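Local coordinates for protein dihydropteroate synthase (Xanthomonas albilineans, PDB 6Q62) that probably condenses para-aminobenzoate with 6-hydroxymethyl-7,8-dihydropterin diphosphate to form 7,8-dihydropteroate, a step in folate biosynthesis, at residues A[44-47]-A[48-52]; A[250-254]-A[255-259]. One frame throughout, in Å; residues are numbered along the deposited sequence.

Interaction 1 (A[44-47]-A[48-52])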
ATOM      1  N   ALA A  44      12.936  26.357  -1.599  1.00  9.50           N
ATOM      2  CA  ALA A  44      12.067  25.341  -0.978  1.00  9.88           C
ATOM      3  C   ALA A  44      11.793  24.166  -1.963  1.00 12.21           C
ATOM      4  O   ALA A  44      11.782  23.007  -1.549  1.00 11.69           O
ATOM      5  CB  ALA A  44      10.760  25.984  -0.546  1.00 11.21           C
ATOM      6  N   ALA A  45      11.598  24.467  -3.257  1.00  8.37           N
ATOM      7  CA  ALA A  45      11.364  23.431  -4.282  1.00  8.26           C
ATOM      8  C   ALA A  45      12.628  22.588  -4.503  1.00  8.78           C
ATOM      9  O   ALA A  45      12.540  21.343  -4.608  1.00  8.10           O
ATOM     10  CB  ALA A  45      10.939  24.084  -5.585  1.00  8.77           C
ATOM     11  N   VAL A  46      13.803  23.239  -4.499  1.00  9.03           N
ATOM     12  CA  VAL A  46      15.072  22.530  -4.682  1.00  9.32           C
ATOM     13  C   VAL A  46      15.270  21.593  -3.485  1.00 12.80           C
ATOM     14  O   VAL A  46      15.497  20.407  -3.687  1.00 10.80           O
ATOM     15  CB  VAL A  46      16.261  23.491  -4.897  1.00 12.73           C
ATOM     16  CG1 VAL A  46      17.601  22.764  -4.815  1.00 12.31           C
ATOM     17  CG2 VAL A  46      16.127  24.223  -6.241  1.00 11.73           C
ATOM     18  N   ALA A  47      15.124  22.102  -2.252  1.00 10.76           N
ATOM     19  CA  ALA A  47      15.265  21.249  -1.061  1.00 11.97           C
ATOM     20  C   ALA A  47      14.269  20.074  -1.102  1.00 13.97           C
ATOM     21  O   ALA A  47      14.629  18.945  -0.752  1.00 12.00           O
ATOM     22  CB  ALA A  47      15.064  22.077   0.202  1.00 12.67           C
ATOM     23  N   HIS A  48      13.027  20.324  -1.556  1.00 10.73           N
ATOM     24  CA  HIS A  48      12.051  19.246  -1.670  1.00 10.92           C
ATOM     25  C   HIS A  48      12.475  18.178  -2.703  1.00 12.14           C
ATOM     26  O   HIS A  48      12.409  16.983  -2.396  1.00 10.70           O
ATOM     27  CB  HIS A  48      10.647  19.809  -1.974  1.00 12.63           C
ATOM     28  CG  HIS A  48       9.577  18.769  -1.900  1.00 17.21           C
ATOM     29  ND1 HIS A  48       9.338  18.066  -0.727  1.00 19.82           N
ATOM     30  CD2 HIS A  48       8.719  18.332  -2.849  1.00 19.87           C
ATOM     31  CE1 HIS A  48       8.350  17.229  -1.010  1.00 19.28           C
ATOM     32  NE2 HIS A  48       7.959  17.335  -2.269  1.00 19.21           N
ATOM     33  N   GLY A  49      12.948  18.602  -3.879  1.00  9.18           N
ATOM     34  CA  GLY A  49      13.430  17.671  -4.900  1.00  7.60           C
ATOM     35  C   GLY A  49      14.620  16.864  -4.391  1.00 10.80           C
ATOM     36  O   GLY A  49      14.682  15.653  -4.621  1.00 10.52           O
ATOM     37  N   LEU A  50      15.506  17.496  -3.601  1.00 10.77           N
ATOM     38  CA  LEU A  50      16.654  16.765  -3.022  1.00 11.40           C
ATOM     39  C   LEU A  50      16.193  15.710  -2.017  1.00 14.83           C
ATOM     40  O   LEU A  50      16.730  14.594  -2.006  1.00 14.24           O
ATOM     41  CB  LEU A  50      17.647  17.715  -2.360  1.00 11.22           C
ATOM     42  CG  LEU A  50      18.430  18.647  -3.289  1.00 16.51           C
ATOM     43  CD1 LEU A  50      19.332  19.559  -2.487  1.00 17.17           C
ATOM     44  CD2 LEU A  50      19.240  17.877  -4.312  1.00 17.66           C
ATOM     45  N   ARG A  51      15.145  16.029  -1.238  1.00 10.82           N
ATOM     46  CA  ARG A  51      14.557  15.090  -0.263  1.00 10.49           C
ATOM     47  C   ARG A  51      13.931  13.908  -1.015  1.00 12.20           C
ATOM     48  O   ARG A  51      14.134  12.761  -0.631  1.00 12.51           O
ATOM     49  CB  ARG A  51      13.507  15.785   0.628  1.00 13.69           C
ATOM     50  CG  ARG A  51      12.870  14.813   1.615  1.00 20.50           C
ATOM     51  CD  ARG A  51      12.062  15.448   2.713  1.00 33.52           C
ATOM     52  NE  ARG A  51      10.829  16.077   2.240  1.00 40.88           N
ATOM     53  CZ  ARG A  51       9.653  15.463   2.134  1.00 58.52           C
ATOM     54  NH1 ARG A  51       9.537  14.179   2.436  1.00 43.61           N
ATOM     55  NH2 ARG A  51       8.586  16.131   1.729  1.00 46.64           N
ATOM     56  N   LEU A  52      13.220  14.180  -2.130  1.00  9.72           N
ATOM     57  CA  LEU A  52      12.629  13.098  -2.918  1.00  9.35           C
ATOM     58  C   LEU A  52      13.689  12.193  -3.551  1.00 12.03           C
ATOM     59  O   LEU A  52      13.493  10.970  -3.616  1.00  9.36           O
ATOM     60  CB  LEU A  52      11.633  13.641  -3.958  1.00  9.40           C
ATOM     61  CG  LEU A  52      10.431  14.423  -3.391  1.00 11.96           C
ATOM     62  CD1 LEU A  52       9.420  14.692  -4.488  1.00 12.18           C
ATOM     63  CD2 LEU A  52       9.767  13.699  -2.194  1.00 12.68           C
TER

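Interaction 2 (A[250-254]-A[255-259])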
ATOM      1  N   LEU A 250       0.387   1.087  -6.260  1.00  6.93           N
ATOM      2  CA  LEU A 250       0.735  -0.340  -6.355  1.00  7.95           C
ATOM      3  C   LEU A 250      -0.204  -1.061  -7.297  1.00 11.08           C
ATOM      4  O   LEU A 250       0.256  -1.836  -8.133  1.00 10.47           O
ATOM      5  CB  LEU A 250       0.689  -0.964  -4.941  1.00  9.09           C
ATOM      6  CG  LEU A 250       0.994  -2.462  -4.867  1.00 13.77           C
ATOM      7  CD1 LEU A 250       2.354  -2.783  -5.523  1.00 13.78           C
ATOM      8  CD2 LEU A 250       0.987  -2.919  -3.428  1.00 12.44           C
ATOM      9  N   LEU A 251      -1.526  -0.780  -7.220  1.00  7.19           N
ATOM     10  CA  LEU A 251      -2.490  -1.395  -8.131  1.00  6.99           C
ATOM     11  C   LEU A 251      -2.195  -1.015  -9.581  1.00  9.41           C
ATOM     12  O   LEU A 251      -2.262  -1.876 -10.460  1.00  9.66           O
ATOM     13  CB  LEU A 251      -3.951  -0.991  -7.761  1.00  7.46           C
ATOM     14  CG  LEU A 251      -4.446  -1.496  -6.410  1.00 11.25           C
ATOM     15  CD1 LEU A 251      -5.811  -0.887  -6.099  1.00 13.92           C
ATOM     16  CD2 LEU A 251      -4.500  -3.047  -6.377  1.00 12.68           C
ATOM     17  N   ALA A 252      -1.792   0.250  -9.827  1.00  7.61           N
ATOM     18  CA  ALA A 252      -1.462   0.691 -11.187  1.00  7.61           C
ATOM     19  C   ALA A 252      -0.248  -0.067 -11.717  1.00  9.70           C
ATOM     20  O   ALA A 252      -0.250  -0.541 -12.872  1.00 11.87           O
ATOM     21  CB  ALA A 252      -1.184   2.201 -11.189  1.00  8.95           C
ATOM     22  N   ALA A 253       0.781  -0.205 -10.878  1.00  8.34           N
ATOM     23  CA  ALA A 253       1.999  -0.940 -11.231  1.00  9.14           C
ATOM     24  C   ALA A 253       1.664  -2.418 -11.535  1.00 14.21           C
ATOM     25  O   ALA A 253       2.135  -2.969 -12.542  1.00 12.73           O
ATOM     26  CB  ALA A 253       2.992  -0.845 -10.091  1.00  9.60           C
ATOM     27  N   GLN A 254       0.789  -3.038 -10.729  1.00  9.72           N
ATOM     28  CA  GLN A 254       0.370  -4.423 -10.989  1.00  9.05           C
ATOM     29  C   GLN A 254      -0.387  -4.539 -12.303  1.00 13.54           C
ATOM     30  O   GLN A 254      -0.331  -5.579 -12.962  1.00 13.90           O
ATOM     31  CB  GLN A 254      -0.531  -4.907  -9.848  1.00  9.71           C
ATOM     32  CG  GLN A 254       0.238  -5.073  -8.541  1.00 12.35           C
ATOM     33  CD  GLN A 254      -0.673  -5.502  -7.433  1.00 18.34           C
ATOM     34  OE1 GLN A 254      -1.857  -5.127  -7.380  1.00 16.01           O
ATOM     35  NE2 GLN A 254      -0.140  -6.318  -6.528  1.00 18.79           N
ATOM     36  N   ARG A 255      -1.080  -3.444 -12.708  1.00 12.79           N
ATOM     37  CA  ARG A 255      -1.879  -3.407 -13.918  1.00 12.42           C
ATOM     38  C   ARG A 255      -1.124  -2.861 -15.144  1.00 16.37           C
ATOM     39  O   ARG A 255      -1.753  -2.620 -16.165  1.00 15.49           O
ATOM     40  CB  ARG A 255      -3.205  -2.683 -13.677  1.00 13.33           C
ATOM     41  CG  ARG A 255      -4.189  -3.602 -12.956  1.00 12.80           C
ATOM     42  CD  ARG A 255      -5.228  -2.895 -12.119  1.00 23.53           C
ATOM     43  NE  ARG A 255      -6.067  -3.853 -11.394  1.00 26.07           N
ATOM     44  CZ  ARG A 255      -5.742  -4.494 -10.272  1.00 44.99           C
ATOM     45  NH1 ARG A 255      -4.538  -4.333  -9.723  1.00 29.20           N
ATOM     46  NH2 ARG A 255      -6.601  -5.334  -9.714  1.00 33.61           N
ATOM     47  N   GLY A 256       0.203  -2.783 -15.055  1.00 11.28           N
ATOM     48  CA  GLY A 256       1.067  -2.461 -16.179  1.00 12.14           C
ATOM     49  C   GLY A 256       1.734  -1.100 -16.211  1.00 14.06           C
ATOM     50  O   GLY A 256       2.599  -0.882 -17.070  1.00 13.26           O
ATOM     51  N   ALA A 257       1.385  -0.175 -15.289  1.00 10.62           N
ATOM     52  CA  ALA A 257       2.020   1.150 -15.315  1.00  9.97           C
ATOM     53  C   ALA A 257       3.521   1.018 -15.022  1.00 13.23           C
ATOM     54  O   ALA A 257       3.897   0.245 -14.127  1.00 13.61           O
ATOM     55  CB  ALA A 257       1.358   2.086 -14.306  1.00 11.24           C
ATOM     56  N   LEU A 258       4.380   1.674 -15.847  1.00 10.63           N
ATOM     57  CA  LEU A 258       5.846   1.641 -15.613  1.00 10.20           C
ATOM     58  C   LEU A 258       6.372   2.896 -14.928  1.00 12.27           C
ATOM     59  O   LEU A 258       7.532   2.948 -14.500  1.00 10.81           O
ATOM     60  CB  LEU A 258       6.652   1.330 -16.886  1.00 10.34           C
ATOM     61  CG  LEU A 258       6.491  -0.117 -17.347  1.00 14.95           C
ATOM     62  CD1 LEU A 258       6.865  -0.268 -18.838  1.00 15.97           C
ATOM     63  CD2 LEU A 258       7.239  -1.065 -16.403  1.00 14.69           C
ATOM     64  N   LEU A 259       5.536   3.925 -14.838  1.00  9.51           N
ATOM     65  CA  LEU A 259       5.948   5.162 -14.144  1.00  8.25           C
ATOM     66  C   LEU A 259       4.819   5.599 -13.231  1.00 10.72           C
ATOM     67  O   LEU A 259       3.642   5.536 -13.628  1.00  8.63           O
ATOM     68  CB  LEU A 259       6.269   6.295 -15.170  1.00 10.09           C
ATOM     69  CG  LEU A 259       7.731   6.734 -15.327  1.00 19.07           C
ATOM     70  CD1 LEU A 259       7.800   8.071 -16.036  1.00 20.05           C
ATOM     71  CD2 LEU A 259       8.409   6.961 -13.985  1.00 23.27           C
TER
HETATM   72  O   HOH W   1       4.191  -2.492 -14.243  1.00 15.82           O

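Interaction 1 (A[44-47]-A[48-52])
V46 and L50 meet one turn apart on helix 41-54, the helix of a beta-alpha-beta unit in the TIM-barrel fold that joins strands 21-27 and 59-63. Four successive i to i+4 backbone hydrogen bonds tie residues 44-47 to 48-51. G49 N to A45 O and L50 N to V46 O are both 2.9 Å long, and the latter has a C=O...N angle of 165°. H48 N to A44 O and R51 N to A47 O continue the pattern on either side.

Apolar contact is sparse, since three of the first four residues are alanines. V46 CG1 comes within 4.3 Å of L50 CD1, and L50 CG lies 3.4 Å from V46 O. Both side chains also pack on helix 76-93, V46 against R89 and L50 against L90 and Q93.

On another side of the helix, H48 CB sits 3.4 Å from A44 O, while CG, anti to the backbone N (chi1 -172°), carries the imidazole away from residues 44-47. L52 CG lies over one face of that ring, toward its rim. R51 bends at chi3 (69°), and its NH1 forms a salt bridge with E55; its NH2 lies at the imidazole edge, in the ring plane.

Interaction 2 (A[250-254]-A[255-259])
L251 and R255 run side by side and point the same way where helix 242-254 ends. R255 is extended from CG to NE, with CG anti to its carbonyl carbon (chi1 -78°), so that the chain passes L251 O; R255 CD lies 3.5 Å from that oxygen. The guanidinium then presents its edge, near its own plane, to the same carbonyl, and R255 NH1 makes a weak hydrogen bond to L251 O at 3.4 Å. R255 N is also bonded to L251 O, at 3.0 Å, so both the backbone and the guanidinium of the arginine meet this carbonyl, the latter only weakly. R255 NH1 also touches the methyl L251 CD2 at 3.6 Å.

Q254 slants across R255, its amide plane turned 38° from the guanidinium. Its OE1 lies at the guanidinium edge, but the amide hydrogen-bonds through NE2 to OE1 of Q254 of the second subunit, which places this helix end at the dimer interface. R255 packs there on V278 of that subunit.

Beyond R255, A257 turns its CB to within 4.0 Å of A252 CB, and both methyls also meet L209 and A221. A water donates to A253 O and A257 O, bridging the last turn and the loop. A257 N bonds to A252 O at 2.9 Å and G256 N to A253 O at 3.2 Å; with G256 at positive phi (108°), this is a Schellman motif that terminates the helix ahead of barrel strand 259-262.

Interaction 1 closes long before interaction 2 opens along the chain; their centres are 25 Å apart and their nearest atoms about 12 Å apart, without touching. Both belong to helices of the same TIM barrel. Helix 41-54 follows strand 21-27 and precedes strand 59-63, whereas helix 242-254 leads into strand 259-262. Strands 21-27 and 259-262 are parallel neighbours in the sheet, so the two helices are connected in sequence to adjacent strands of the barrel. Interaction 1 lies within a continuing helix and touches no other chain, while interaction 2 marks a helix end and lies against the second subunit, at the dimer interface.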